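Local coordinates for SH2 domain-containing protein 3C (Homo sapiens, PDB 3T6G) that acts as an adapter in integrin-mediated adhesion and cell migration, its C-terminal Cdc25-homology domain being closed, unfit for canonical nucleotide exchange and able to interact with BCAR1, at residues Asp49-Ala54 with Ala135-Gly140; Val60-Ala65 with Asn203-His208; Leu99-His104 with Phe277-Gln282; Ser147-Met152 with Pro187-Leu192. The protein carries 2 engineered substitutions. All coordinates share one frame; numbering follows the deposited sequence.

Contact 1: Asp49-Ala54 with Ala135-Gly140; sequences DARTLA and AAELRG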
loop_
_atom_site.group_PDB
_atom_site.type_symbol
_atom_site.label_atom_id
_atom_site.label_comp_id
_atom_site.label_asym_id
_atom_site.label_seq_id
_atom_site.Cartn_x
_atom_site.Cartn_y
_atom_site.Cartn_z
ATOM N N ASP A 49 -21.302 4.827 -15.982
ATOM C CA ASP A 49 -21.772 4.483 -14.658
ATOM C C ASP A 49 -20.612 4.109 -13.708
ATOM O O ASP A 49 -19.483 3.956 -14.137
ATOM C CB ASP A 49 -22.830 3.380 -14.758
ATOM C CG ASP A 49 -22.241 2.023 -15.099
ATOM O OD1 ASP A 49 -21.017 1.820 -14.931
ATOM O OD2 ASP A 49 -23.014 1.140 -15.513
ATOM N N ALA A 50 -20.900 3.963 -12.422
ATOM C CA ALA A 50 -19.861 3.681 -11.434
ATOM C C ALA A 50 -19.177 2.341 -11.669
ATOM O O ALA A 50 -17.985 2.208 -11.418
ATOM C CB ALA A 50 -20.435 3.712 -10.051
ATOM N N ARG A 51 -19.929 1.354 -12.144
ATOM C CA ARG A 51 -19.387 0.021 -12.352
ATOM C C ARG A 51 -18.291 -0.010 -13.425
ATOM O O ARG A 51 -17.219 -0.561 -13.192
ATOM C CB ARG A 51 -20.481 -0.997 -12.654
ATOM C CG ARG A 51 -19.937 -2.392 -12.911
ATOM C CD ARG A 51 -20.997 -3.466 -12.703
ATOM N NE ARG A 51 -21.547 -3.448 -11.348
ATOM C CZ ARG A 51 -22.708 -4.004 -11.002
ATOM N NH1 ARG A 51 -23.451 -4.622 -11.911
ATOM N NH2 ARG A 51 -23.136 -3.938 -9.748
ATOM N N THR A 52 -18.530 0.610 -14.575
ATOM C CA THR A 52 -17.491 0.659 -15.593
ATOM C C THR A 52 -16.326 1.589 -15.171
ATOM O O THR A 52 -15.190 1.386 -15.556
ATOM C CB THR A 52 -18.067 0.936 -17.036
ATOM O OG1 THR A 52 -17.882 2.304 -17.419
ATOM C CG2 THR A 52 -19.532 0.591 -17.089
ATOM N N LEU A 53 -16.607 2.604 -14.374
ATOM C CA LEU A 53 -15.533 3.385 -13.801
ATOM C C LEU A 53 -14.642 2.426 -13.015
ATOM O O LEU A 53 -13.422 2.484 -13.102
ATOM C CB LEU A 53 -16.089 4.446 -12.854
ATOM C CG LEU A 53 -16.464 5.753 -13.533
ATOM C CD1 LEU A 53 -16.297 6.873 -12.545
ATOM C CD2 LEU A 53 -15.613 5.996 -14.805
ATOM N N ALA A 54 -15.283 1.528 -12.271
ATOM C CA ALA A 54 -14.590 0.622 -11.368
ATOM C C ALA A 54 -13.766 -0.373 -12.152
ATOM O O ALA A 54 -12.616 -0.629 -11.815
ATOM C CB ALA A 54 -15.583 -0.112 -10.473
ATOM N N ALA A 135 -16.969 3.583 -4.882
ATOM C CA ALA A 135 -16.285 2.909 -3.785
ATOM C C ALA A 135 -16.981 1.607 -3.412
ATOM O O ALA A 135 -16.323 0.627 -3.070
ATOM C CB ALA A 135 -16.144 3.814 -2.579
ATOM N N ALA A 136 -18.306 1.580 -3.490
ATOM C CA ALA A 136 -19.020 0.344 -3.187
ATOM C C ALA A 136 -18.735 -0.712 -4.256
ATOM O O ALA A 136 -18.620 -1.898 -3.954
ATOM C CB ALA A 136 -20.551 0.589 -3.015
ATOM N N GLU A 137 -18.623 -0.280 -5.508
ATOM C CA GLU A 137 -18.351 -1.205 -6.608
ATOM C C GLU A 137 -16.917 -1.762 -6.526
ATOM O O GLU A 137 -16.684 -2.967 -6.598
ATOM C CB GLU A 137 -18.577 -0.511 -7.949
ATOM C CG GLU A 137 -20.033 -0.335 -8.316
ATOM C CD GLU A 137 -20.680 -1.649 -8.679
ATOM O OE1 GLU A 137 -20.002 -2.486 -9.313
ATOM O OE2 GLU A 137 -21.857 -1.854 -8.315
ATOM N N LEU A 138 -15.958 -0.866 -6.388
ATOM C CA LEU A 138 -14.592 -1.268 -6.142
ATOM C C LEU A 138 -14.542 -2.334 -5.052
ATOM O O LEU A 138 -13.866 -3.356 -5.186
ATOM C CB LEU A 138 -13.776 -0.042 -5.751
ATOM C CG LEU A 138 -13.592 0.898 -6.936
ATOM C CD1 LEU A 138 -13.008 2.248 -6.542
ATOM C CD2 LEU A 138 -12.744 0.201 -8.013
ATOM N N ARG A 139 -15.298 -2.125 -3.984
ATOM C CA ARG A 139 -15.178 -3.021 -2.849
ATOM C C ARG A 139 -15.868 -4.343 -3.071
ATOM O O ARG A 139 -15.386 -5.380 -2.620
ATOM C CB ARG A 139 -15.736 -2.377 -1.592
ATOM C CG ARG A 139 -16.590 -3.327 -0.801
ATOM C CD ARG A 139 -16.593 -2.959 0.642
ATOM N NE ARG A 139 -16.559 -4.164 1.441
ATOM C CZ ARG A 139 -17.609 -4.658 2.072
ATOM N NH1 ARG A 139 -18.771 -4.025 1.999
ATOM N NH2 ARG A 139 -17.491 -5.773 2.782
ATOM N N GLY A 140 -16.998 -4.307 -3.765
ATOM C CA GLY A 140 -17.863 -5.469 -3.859
ATOM C C GLY A 140 -17.802 -6.195 -5.180
ATOM O O GLY A 140 -17.611 -7.401 -5.226
#

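Contact 2: Val60-Ala65 with Asn203-His208; sequences VDCLVA and NTTFPH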
loop_
_atom_site.group_PDB
_atom_site.type_symbol
_atom_site.label_atom_id
_atom_site.label_comp_id
_atom_site.label_asym_id
_atom_site.label_seq_id
_atom_site.Cartn_x
_atom_site.Cartn_y
_atom_site.Cartn_z
ATOM N N VAL A 60 -6.094 -0.779 -14.529
ATOM C CA VAL A 60 -4.875 -0.006 -14.471
ATOM C C VAL A 60 -4.145 -0.278 -13.154
ATOM O O VAL A 60 -2.928 -0.362 -13.119
ATOM C CB VAL A 60 -5.214 1.470 -14.614
ATOM C CG1 VAL A 60 -3.981 2.315 -14.474
ATOM C CG2 VAL A 60 -5.882 1.710 -15.991
ATOM N N ASP A 61 -4.916 -0.421 -12.080
ATOM C CA ASP A 61 -4.382 -0.613 -10.753
ATOM C C ASP A 61 -3.540 -1.873 -10.775
ATOM O O ASP A 61 -2.411 -1.915 -10.275
ATOM C CB ASP A 61 -5.530 -0.807 -9.736
ATOM C CG ASP A 61 -6.094 0.510 -9.207
ATOM O OD1 ASP A 61 -5.454 1.571 -9.429
ATOM O OD2 ASP A 61 -7.180 0.468 -8.554
ATOM N N CYS A 62 -4.138 -2.912 -11.337
ATOM C CA CYS A 62 -3.528 -4.208 -11.429
ATOM C C CYS A 62 -2.318 -4.260 -12.367
ATOM O O CYS A 62 -1.401 -5.060 -12.170
ATOM C CB CYS A 62 -4.577 -5.204 -11.855
ATOM S SG CYS A 62 -5.732 -5.547 -10.542
ATOM N N LEU A 63 -2.305 -3.416 -13.389
ATOM C CA LEU A 63 -1.152 -3.399 -14.286
ATOM C C LEU A 63 0.028 -2.785 -13.538
ATOM O O LEU A 63 1.152 -3.274 -13.627
ATOM C CB LEU A 63 -1.456 -2.625 -15.580
ATOM C CG LEU A 63 -2.192 -3.408 -16.690
ATOM C CD1 LEU A 63 -2.824 -2.518 -17.784
ATOM C CD2 LEU A 63 -1.254 -4.419 -17.364
ATOM N N VAL A 64 -0.245 -1.717 -12.792
ATOM C CA VAL A 64 0.793 -0.955 -12.121
ATOM C C VAL A 64 1.344 -1.768 -10.970
ATOM O O VAL A 64 2.538 -1.752 -10.690
ATOM C CB VAL A 64 0.255 0.372 -11.556
ATOM C CG1 VAL A 64 1.255 0.987 -10.572
ATOM C CG2 VAL A 64 -0.063 1.355 -12.690
ATOM N N ALA A 65 0.458 -2.487 -10.306
ATOM C CA ALA A 65 0.842 -3.276 -9.153
ATOM C C ALA A 65 1.446 -4.618 -9.556
ATOM O O ALA A 65 1.756 -5.432 -8.696
ATOM C CB ALA A 65 -0.375 -3.524 -8.290
ATOM N N ASN A 203 -12.976 -13.503 -3.942
ATOM C CA ASN A 203 -13.415 -12.404 -4.800
ATOM C C ASN A 203 -12.356 -11.339 -4.929
ATOM O O ASN A 203 -12.557 -10.339 -5.616
ATOM C CB ASN A 203 -14.725 -11.770 -4.300
ATOM C CG ASN A 203 -15.307 -10.745 -5.290
ATOM O OD1 ASN A 203 -15.851 -11.114 -6.331
ATOM N ND2 ASN A 203 -15.194 -9.460 -4.958
ATOM N N THR A 204 -11.213 -11.560 -4.290
ATOM C CA THR A 204 -10.180 -10.532 -4.237
ATOM C C THR A 204 -9.285 -10.501 -5.463
ATOM O O THR A 204 -8.944 -11.532 -6.055
ATOM C CB THR A 204 -9.314 -10.674 -2.982
ATOM O OG1 THR A 204 -10.166 -10.772 -1.835
ATOM C CG2 THR A 204 -8.413 -9.476 -2.825
ATOM N N THR A 205 -8.835 -9.296 -5.765
ATOM C CA THR A 205 -8.284 -8.955 -7.044
ATOM C C THR A 205 -7.143 -8.021 -6.756
ATOM O O THR A 205 -6.188 -7.917 -7.517
ATOM C CB THR A 205 -9.395 -8.205 -7.836
ATOM O OG1 THR A 205 -9.752 -8.927 -9.031
ATOM C CG2 THR A 205 -8.993 -6.782 -8.144
ATOM N N PHE A 206 -7.248 -7.329 -5.633
ATOM C CA PHE A 206 -6.196 -6.444 -5.180
ATOM C C PHE A 206 -6.376 -6.201 -3.688
ATOM O O PHE A 206 -7.180 -5.371 -3.288
ATOM C CB PHE A 206 -6.265 -5.140 -5.941
ATOM C CG PHE A 206 -5.048 -4.298 -5.794
ATOM C CD1 PHE A 206 -4.689 -3.414 -6.787
ATOM C CD2 PHE A 206 -4.249 -4.410 -4.679
ATOM C CE1 PHE A 206 -3.568 -2.645 -6.670
ATOM C CE2 PHE A 206 -3.127 -3.630 -4.547
ATOM C CZ PHE A 206 -2.791 -2.742 -5.537
ATOM N N PRO A 207 -5.602 -6.915 -2.860
ATOM C CA PRO A 207 -5.797 -6.996 -1.412
ATOM C C PRO A 207 -5.442 -5.675 -0.760
ATOM O O PRO A 207 -4.890 -4.772 -1.417
ATOM C CB PRO A 207 -4.765 -8.029 -1.000
ATOM C CG PRO A 207 -3.615 -7.723 -1.930
ATOM C CD PRO A 207 -4.271 -7.413 -3.254
ATOM N N HIS A 208 -5.747 -5.561 0.527
ATOM C CA HIS A 208 -5.439 -4.340 1.258
ATOM C C HIS A 208 -3.939 -4.349 1.637
ATOM O O HIS A 208 -3.507 -5.135 2.479
ATOM C CB HIS A 208 -6.369 -4.228 2.485
ATOM C CG HIS A 208 -6.302 -2.907 3.182
ATOM N ND1 HIS A 208 -6.218 -1.713 2.506
ATOM C CD2 HIS A 208 -6.293 -2.594 4.504
ATOM C CE1 HIS A 208 -6.163 -0.715 3.377
ATOM N NE2 HIS A 208 -6.207 -1.225 4.594
#

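Contact 3: Leu99-His104 with Phe277-Gln282; sequences LLERFH and FSTEFQ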
loop_
_atom_site.group_PDB
_atom_site.type_symbol
_atom_site.label_atom_id
_atom_site.label_comp_id
_atom_site.label_asym_id
_atom_site.label_seq_id
_atom_site.Cartn_x
_atom_site.Cartn_y
_atom_site.Cartn_z
ATOM N N LEU A 99 3.093 2.857 -5.877
ATOM C CA LEU A 99 1.738 2.624 -5.427
ATOM C C LEU A 99 1.286 3.717 -4.460
ATOM O O LEU A 99 0.105 3.985 -4.365
ATOM C CB LEU A 99 1.576 1.255 -4.773
ATOM C CG LEU A 99 1.592 0.016 -5.659
ATOM C CD1 LEU A 99 1.517 -1.236 -4.767
ATOM C CD2 LEU A 99 0.427 0.043 -6.629
ATOM N N LEU A 100 2.212 4.338 -3.735
ATOM C CA LEU A 100 1.816 5.399 -2.812
ATOM C C LEU A 100 1.499 6.692 -3.581
ATOM O O LEU A 100 0.556 7.415 -3.226
ATOM C CB LEU A 100 2.863 5.646 -1.710
ATOM C CG LEU A 100 2.963 4.643 -0.542
ATOM C CD1 LEU A 100 4.264 4.832 0.245
ATOM C CD2 LEU A 100 1.784 4.712 0.400
ATOM N N GLU A 101 2.271 6.989 -4.627
ATOM C CA GLU A 101 1.960 8.147 -5.462
ATOM C C GLU A 101 0.605 7.927 -6.103
ATOM O O GLU A 101 -0.222 8.836 -6.162
ATOM C CB GLU A 101 2.995 8.371 -6.561
ATOM C CG GLU A 101 2.661 9.559 -7.478
ATOM C CD GLU A 101 3.008 10.912 -6.860
ATOM O OE1 GLU A 101 4.021 10.982 -6.137
ATOM O OE2 GLU A 101 2.283 11.906 -7.093
ATOM N N ARG A 102 0.378 6.701 -6.557
ATOM C CA ARG A 102 -0.846 6.404 -7.275
ATOM C C ARG A 102 -2.034 6.667 -6.371
ATOM O O ARG A 102 -2.946 7.419 -6.726
ATOM C CB ARG A 102 -0.884 4.957 -7.785
ATOM C CG ARG A 102 -1.993 4.733 -8.833
ATOM C CD ARG A 102 -2.037 3.312 -9.394
ATOM N NE ARG A 102 -3.339 3.009 -9.977
ATOM C CZ ARG A 102 -3.834 3.610 -11.063
ATOM N NH1 ARG A 102 -3.143 4.552 -11.706
ATOM N NH2 ARG A 102 -5.024 3.266 -11.517
ATOM N N PHE A 103 -2.008 6.017 -5.212
ATOM C CA PHE A 103 -3.032 6.140 -4.185
ATOM C C PHE A 103 -3.379 7.604 -3.851
ATOM O O PHE A 103 -4.512 8.057 -4.099
ATOM C CB PHE A 103 -2.563 5.406 -2.935
ATOM C CG PHE A 103 -3.621 5.242 -1.880
ATOM C CD1 PHE A 103 -4.467 4.140 -1.888
ATOM C CD2 PHE A 103 -3.746 6.167 -0.855
ATOM C CE1 PHE A 103 -5.423 3.971 -0.906
ATOM C CE2 PHE A 103 -4.706 5.997 0.139
ATOM C CZ PHE A 103 -5.541 4.897 0.114
ATOM N N HIS A 104 -2.431 8.361 -3.307
ATOM C CA HIS A 104 -2.811 9.709 -2.932
ATOM C C HIS A 104 -3.183 10.592 -4.114
ATOM O O HIS A 104 -4.083 11.424 -4.016
ATOM C CB HIS A 104 -1.805 10.418 -2.022
ATOM C CG HIS A 104 -2.394 11.623 -1.342
ATOM N ND1 HIS A 104 -3.597 11.577 -0.663
ATOM C CD2 HIS A 104 -1.983 12.914 -1.286
ATOM C CE1 HIS A 104 -3.885 12.778 -0.195
ATOM N NE2 HIS A 104 -2.921 13.607 -0.555
ATOM N N PHE A 277 -7.462 7.406 -15.595
ATOM C CA PHE A 277 -7.112 6.651 -14.407
ATOM C C PHE A 277 -5.637 6.249 -14.393
ATOM O O PHE A 277 -5.236 5.319 -13.674
ATOM C CB PHE A 277 -7.989 5.406 -14.328
ATOM C CG PHE A 277 -9.374 5.693 -13.871
ATOM C CD1 PHE A 277 -9.590 6.405 -12.689
ATOM C CD2 PHE A 277 -10.468 5.289 -14.626
ATOM C CE1 PHE A 277 -10.880 6.691 -12.261
ATOM C CE2 PHE A 277 -11.763 5.571 -14.203
ATOM C CZ PHE A 277 -11.967 6.275 -13.027
ATOM N N SER A 278 -4.838 6.941 -15.198
ATOM C CA SER A 278 -3.414 6.692 -15.218
ATOM C C SER A 278 -2.703 7.787 -14.413
ATOM O O SER A 278 -3.018 8.985 -14.577
ATOM C CB SER A 278 -2.889 6.623 -16.659
ATOM O OG SER A 278 -2.046 7.724 -16.950
ATOM N N THR A 279 -1.761 7.366 -13.551
ATOM C CA THR A 279 -1.075 8.265 -12.603
ATOM C C THR A 279 -0.239 9.337 -13.304
ATOM O O THR A 279 -0.240 10.509 -12.900
ATOM C CB THR A 279 -0.156 7.504 -11.640
ATOM O OG1 THR A 279 -0.925 6.565 -10.880
ATOM C CG2 THR A 279 0.526 8.482 -10.699
ATOM N N GLU A 280 0.478 8.929 -14.347
ATOM C CA GLU A 280 1.167 9.877 -15.209
ATOM C C GLU A 280 0.211 10.926 -15.773
ATOM O O GLU A 280 0.511 12.121 -15.771
ATOM C CB GLU A 280 1.866 9.144 -16.359
ATOM C CG GLU A 280 2.643 7.899 -15.928
ATOM C CD GLU A 280 3.859 7.622 -16.816
ATOM O OE1 GLU A 280 4.315 6.459 -16.887
ATOM O OE2 GLU A 280 4.378 8.570 -17.434
ATOM N N PHE A 281 -0.942 10.489 -16.268
ATOM C CA PHE A 281 -1.930 11.443 -16.764
ATOM C C PHE A 281 -2.329 12.391 -15.621
ATOM O O PHE A 281 -2.365 13.623 -15.785
ATOM C CB PHE A 281 -3.163 10.729 -17.338
ATOM C CG PHE A 281 -4.358 11.635 -17.510
ATOM C CD1 PHE A 281 -4.480 12.445 -18.634
ATOM C CD2 PHE A 281 -5.358 11.679 -16.545
ATOM C CE1 PHE A 281 -5.589 13.290 -18.797
ATOM C CE2 PHE A 281 -6.474 12.519 -16.697
ATOM C CZ PHE A 281 -6.590 13.331 -17.816
ATOM N N GLN A 282 -2.600 11.817 -14.454
ATOM C CA GLN A 282 -2.986 12.631 -13.308
ATOM C C GLN A 282 -1.918 13.625 -12.873
ATOM O O GLN A 282 -2.198 14.811 -12.723
ATOM C CB GLN A 282 -3.465 11.749 -12.172
ATOM C CG GLN A 282 -4.693 10.957 -12.615
ATOM C CD GLN A 282 -5.177 9.980 -11.588
ATOM O OE1 GLN A 282 -4.575 9.834 -10.537
ATOM N NE2 GLN A 282 -6.263 9.280 -11.896
HETATM O O HOH W 1 -2.971 8.049 -9.478
#

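Contact 4: Ser147-Met152 with Pro187-Leu192; sequences SFAAVM and PFLKSL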
loop_
_atom_site.group_PDB
_atom_site.type_symbol
_atom_site.label_atom_id
_atom_site.label_comp_id
_atom_site.label_asym_id
_atom_site.label_seq_id
_atom_site.Cartn_x
_atom_site.Cartn_y
_atom_site.Cartn_z
ATOM N N SER A 147 -7.966 0.816 -4.819
ATOM C CA SER A 147 -8.751 1.993 -5.225
ATOM C C SER A 147 -10.015 2.246 -4.394
ATOM O O SER A 147 -10.428 3.389 -4.218
ATOM C CB SER A 147 -9.051 1.981 -6.728
ATOM O OG SER A 147 -7.942 2.556 -7.424
ATOM N N PHE A 148 -10.616 1.186 -3.875
ATOM C CA PHE A 148 -11.640 1.344 -2.862
ATOM C C PHE A 148 -11.179 2.331 -1.783
ATOM O O PHE A 148 -11.883 3.274 -1.457
ATOM C CB PHE A 148 -11.960 0.005 -2.227
ATOM C CG PHE A 148 -12.745 0.123 -0.952
ATOM C CD1 PHE A 148 -14.039 0.634 -0.966
ATOM C CD2 PHE A 148 -12.193 -0.285 0.269
ATOM C CE1 PHE A 148 -14.772 0.751 0.206
ATOM C CE2 PHE A 148 -12.923 -0.178 1.468
ATOM C CZ PHE A 148 -14.217 0.350 1.433
ATOM N N ALA A 149 -9.977 2.125 -1.250
ATOM C CA ALA A 149 -9.474 2.958 -0.156
ATOM C C ALA A 149 -9.000 4.303 -0.668
ATOM O O ALA A 149 -9.023 5.294 0.055
ATOM C CB ALA A 149 -8.335 2.248 0.594
ATOM N N ALA A 150 -8.533 4.335 -1.911
ATOM C CA ALA A 150 -8.169 5.606 -2.507
ATOM C C ALA A 150 -9.439 6.462 -2.718
ATOM O O ALA A 150 -9.386 7.694 -2.678
ATOM C CB ALA A 150 -7.417 5.382 -3.832
ATOM N N VAL A 151 -10.584 5.806 -2.921
ATOM C CA VAL A 151 -11.811 6.532 -3.207
ATOM C C VAL A 151 -12.426 7.075 -1.921
ATOM O O VAL A 151 -12.749 8.262 -1.850
ATOM C CB VAL A 151 -12.817 5.693 -4.026
ATOM C CG1 VAL A 151 -14.215 6.285 -3.920
ATOM C CG2 VAL A 151 -12.351 5.594 -5.516
ATOM N N MET A 152 -12.588 6.198 -0.931
ATOM C CA MET A 152 -12.837 6.576 0.465
ATOM C C MET A 152 -11.852 7.645 0.973
ATOM O O MET A 152 -12.245 8.580 1.655
ATOM C CB MET A 152 -12.745 5.338 1.355
ATOM C CG MET A 152 -13.702 4.228 0.933
ATOM S SD MET A 152 -15.409 4.626 1.369
ATOM C CE MET A 152 -15.223 4.866 3.129
ATOM N N PRO A 187 -16.728 1.826 8.079
ATOM C CA PRO A 187 -16.345 0.908 9.159
ATOM C C PRO A 187 -15.699 -0.373 8.635
ATOM O O PRO A 187 -14.999 -1.064 9.376
ATOM C CB PRO A 187 -17.678 0.596 9.860
ATOM C CG PRO A 187 -18.651 1.672 9.369
ATOM C CD PRO A 187 -18.185 2.000 7.977
ATOM N N PHE A 188 -15.942 -0.696 7.373
ATOM C CA PHE A 188 -15.261 -1.819 6.737
ATOM C C PHE A 188 -13.795 -1.458 6.604
ATOM O O PHE A 188 -12.905 -2.206 6.993
ATOM C CB PHE A 188 -15.848 -2.059 5.355
ATOM C CG PHE A 188 -15.212 -3.199 4.603
ATOM C CD1 PHE A 188 -15.481 -4.512 4.950
ATOM C CD2 PHE A 188 -14.378 -2.955 3.524
ATOM C CE1 PHE A 188 -14.912 -5.559 4.243
ATOM C CE2 PHE A 188 -13.811 -4.001 2.804
ATOM C CZ PHE A 188 -14.078 -5.300 3.165
ATOM N N LEU A 189 -13.566 -0.279 6.059
ATOM C CA LEU A 189 -12.228 0.230 5.870
ATOM C C LEU A 189 -11.504 0.374 7.208
ATOM O O LEU A 189 -10.287 0.209 7.293
ATOM C CB LEU A 189 -12.313 1.576 5.175
ATOM C CG LEU A 189 -10.994 2.232 4.826
ATOM C CD1 LEU A 189 -10.155 1.344 3.924
ATOM C CD2 LEU A 189 -11.248 3.587 4.211
ATOM N N LYS A 190 -12.256 0.680 8.255
ATOM C CA LYS A 190 -11.654 0.861 9.565
ATOM C C LYS A 190 -11.112 -0.477 10.065
ATOM O O LYS A 190 -10.029 -0.531 10.637
ATOM C CB LYS A 190 -12.678 1.429 10.539
ATOM C CG LYS A 190 -12.113 2.299 11.629
ATOM C CD LYS A 190 -13.259 2.818 12.501
ATOM C CE LYS A 190 -12.761 3.645 13.678
ATOM N NZ LYS A 190 -13.910 4.284 14.405
ATOM N N SER A 191 -11.872 -1.551 9.837
ATOM C CA SER A 191 -11.417 -2.914 10.097
ATOM C C SER A 191 -10.150 -3.252 9.324
ATOM O O SER A 191 -9.150 -3.655 9.914
ATOM C CB SER A 191 -12.482 -3.929 9.705
ATOM O OG SER A 191 -13.492 -4.033 10.691
ATOM N N LEU A 192 -10.202 -3.104 8.004
ATOM C CA LEU A 192 -9.088 -3.511 7.164
ATOM C C LEU A 192 -7.812 -2.915 7.712
ATOM O O LEU A 192 -6.776 -3.576 7.731
ATOM C CB LEU A 192 -9.268 -3.035 5.714
ATOM C CG LEU A 192 -10.392 -3.618 4.864
ATOM C CD1 LEU A 192 -10.402 -2.963 3.472
ATOM C CD2 LEU A 192 -10.215 -5.114 4.764
#

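Contact 1: Asp49-Ala54 with Ala135-Gly140
Arg51 and Glu137 form a two-point salt bridge. The arginine comes side-on, with NE and one terminal nitrogen, and gives one bond to each carboxylate oxygen. Arg51 NE donates to Glu137 OE1 at 2.7 Å, almost in the plane of the guanidinium. Arg51 NH2 donates to Glu137 OE2 at 2.8 Å and reaches that oxygen on its syn side. The two flat groups are not coplanar; their planes are 48° apart. NE meets OE1 from above the carboxylate plane. Glu137 OE1 is gripped a second time, by the hydroxyl of Thr141, which helps to fix the rotation of the carboxylate.

Beside the charged pair the contact is apolar. Ala54 CB lies 3.9 Å from Glu137 CB. The same methyl packs at 3.8 Å against Leu138 CD2. Glu137 bends at its second torsion (chi2 -71°), which folds the carboxylate back toward the arginine, while its CB and CG stay over Ala50 and Ala54.

Further out, Asp49 is the N-cap of the helix that carries Arg51. Its side chain accepts from the backbone N of Thr52, although the exact place of the carboxylate is less sure. Leu138, on the other helix, also packs on Phe148 and Val151 of helix 145-155.

The short helical segments come within 8.6 Å of each other, axis to axis, and cross at -54°. This is plain helix-helix packing, with Ala54 packed on Leu138 and the Arg51-Glu137 salt bridge beside it, within the all-helical Cdc25-homology (Ras-GEF) fold.

Contact 2: Val60-Ala65 with Asn203-His208
Phe206 points its side chain at helix 50-64 and sets the tip of its ring among Asp61, Cys62 and Ala65. The ring meets all three at a slant. Its CE1 lies 3.7 Å from Ala65 CB, and CZ touches the same methyl. One step back along the ring, Phe206 CD1 lies 4.0 Å from Asp61 CB. The sulfur is more distant, with Cys62 SG 4.4 Å from Phe206 CD1. CG of Phe206 stands opposite the backbone N (chi1 -166°), and this turn carries the ring out of the loop and across to the helix.

The loop follows helix 175-193 and precedes helix 210-215. Here it has no regular helix or strand and lies against the last turn of helix 50-64, inside the helical Ras-GEF fold. One buried aromatic residue makes most of the join. The backbone of Phe206 is hydrogen-bonded to Gly143 and Met145, and its ring stacks with Phe146, so the side chain is held between the turn before helix 145-155 and helix 50-64.

Beside the ring, Cys62 SG approaches the main chain of the loop, 3.9 Å from Thr205 O. The methyl of Thr205 is near the same sulfur, with Thr205 CG2 4.2 Å from Cys62 SG.

Asp61 meets the ring with CB and its backbone O (Asp61 O to Phe206 CE1 3.9 Å), while its carboxylate turns to other partners. OD1 makes a salt bridge with Arg102 NE, and OD2 is hydrogen-bonded to Ser147 OG and Asn144 ND2. These bonds satisfy the buried carboxylate, and the arginine would be expected to favour its ionised form.

Contact 3: Leu99-His104 with Phe277-Gln282
The start of helix 279-287 meets helix 93-115 here, and Arg102 holds the loop-to-helix junction. Helix 271-276 ends just before Phe277, and Ser278 is the N-cap of the next helix, its OG accepting from Phe281 N at 3.1 Å.

The Arg102 guanidinium meets this junction with its end edge. Its two terminal nitrogens, NH1 and NH2, both donate to the carbonyl oxygen of Phe277, each at 3.0 Å. That oxygen lies in the guanidinium plane. The NH2 bond arrives nearly in line with the carbonyl (C=O...N 163°), whereas NH1 comes in further off the C=O line and tilted from the carbonyl plane. NH1 also donates to Thr279 OG1 at 3.1 Å. The arginine chain is extended from CG to NE, which brings the guanidinium to Phe277 O.

Thr279 OG1 has a second role. It donates to a water at 2.9 Å. The water in turn donates to Arg102 O and, at 2.6 Å, to Gln282 OE1. Thus the threonine hydroxyl both accepts and donates, and the water ties both segments together. The methyl of Thr279 takes the apolar side, with CG2 4.0 Å from Glu101 CG.

The polar ends have further partners. Arg102 NE is paired with Asp61, and the Glu101 carboxylate with Arg299 and Gln296. Phe277 directs its ring away from helix 93-115, onto Leu53, His56 and Val57 of helix 50-64, so the junction touches both helices.

Contact 4: Ser147-Met152 with Pro187-Leu192
The first torsions of Phe148 and Leu189 are both near trans (chi1 166° and -177°), which sends the two side chains past each other in the gap between their helices. Phe188 has the same first torsion, and its ring comes up against that of Phe148. The touching atom is Phe148 CE2, which lies 3.7 Å from Phe188 CD2 and is in plane at the edge of the Phe188 ring. The ring planes are inclined to each other at 68°.

Leu189 uses both methyls. Its CD1 is 4.0 Å from Phe148 CE2 and 3.9 Å from Ala149 CB. Its CD2 packs on Met152 CB at 3.7 Å. Within the same helix, Met152 CG lies over one face of the Phe148 ring, toward its rim. Leu192 CD1 adds a looser touch at the edge of that ring.

Around the pair, Arg139 makes a cation-pi contact with Phe188, and Leu185 also packs on Phe148 and Met152. The short axes stay 11.2 Å apart, because bulky side chains fill the interface. This is apolar helix-helix packing of helix 175-193 against helix 145-155 in the helical Ras-GEF fold.

The four contacts join into one network inside the Cdc25-homology domain, whose closed conformation is required for interaction with BCAR1. Contacts 1 and 2 share helix 50-64, with centres about 14 Å apart. Asp61 of contact 2 links to two others: its OD1 is 2.6 Å from Arg102 NE of contact 3, and its OD2 is 2.5 Å from Ser147 OG of contact 4. Contacts 1 and 4 lie about 13 Å apart, centre to centre, and meet where Arg139 reaches Phe188. Contacts 1 and 3 are about 18 Å apart, centre to centre, and touch through Leu53 and Phe277. Contact 4 is nested along the chain within the loops closed by contacts 2 and 3.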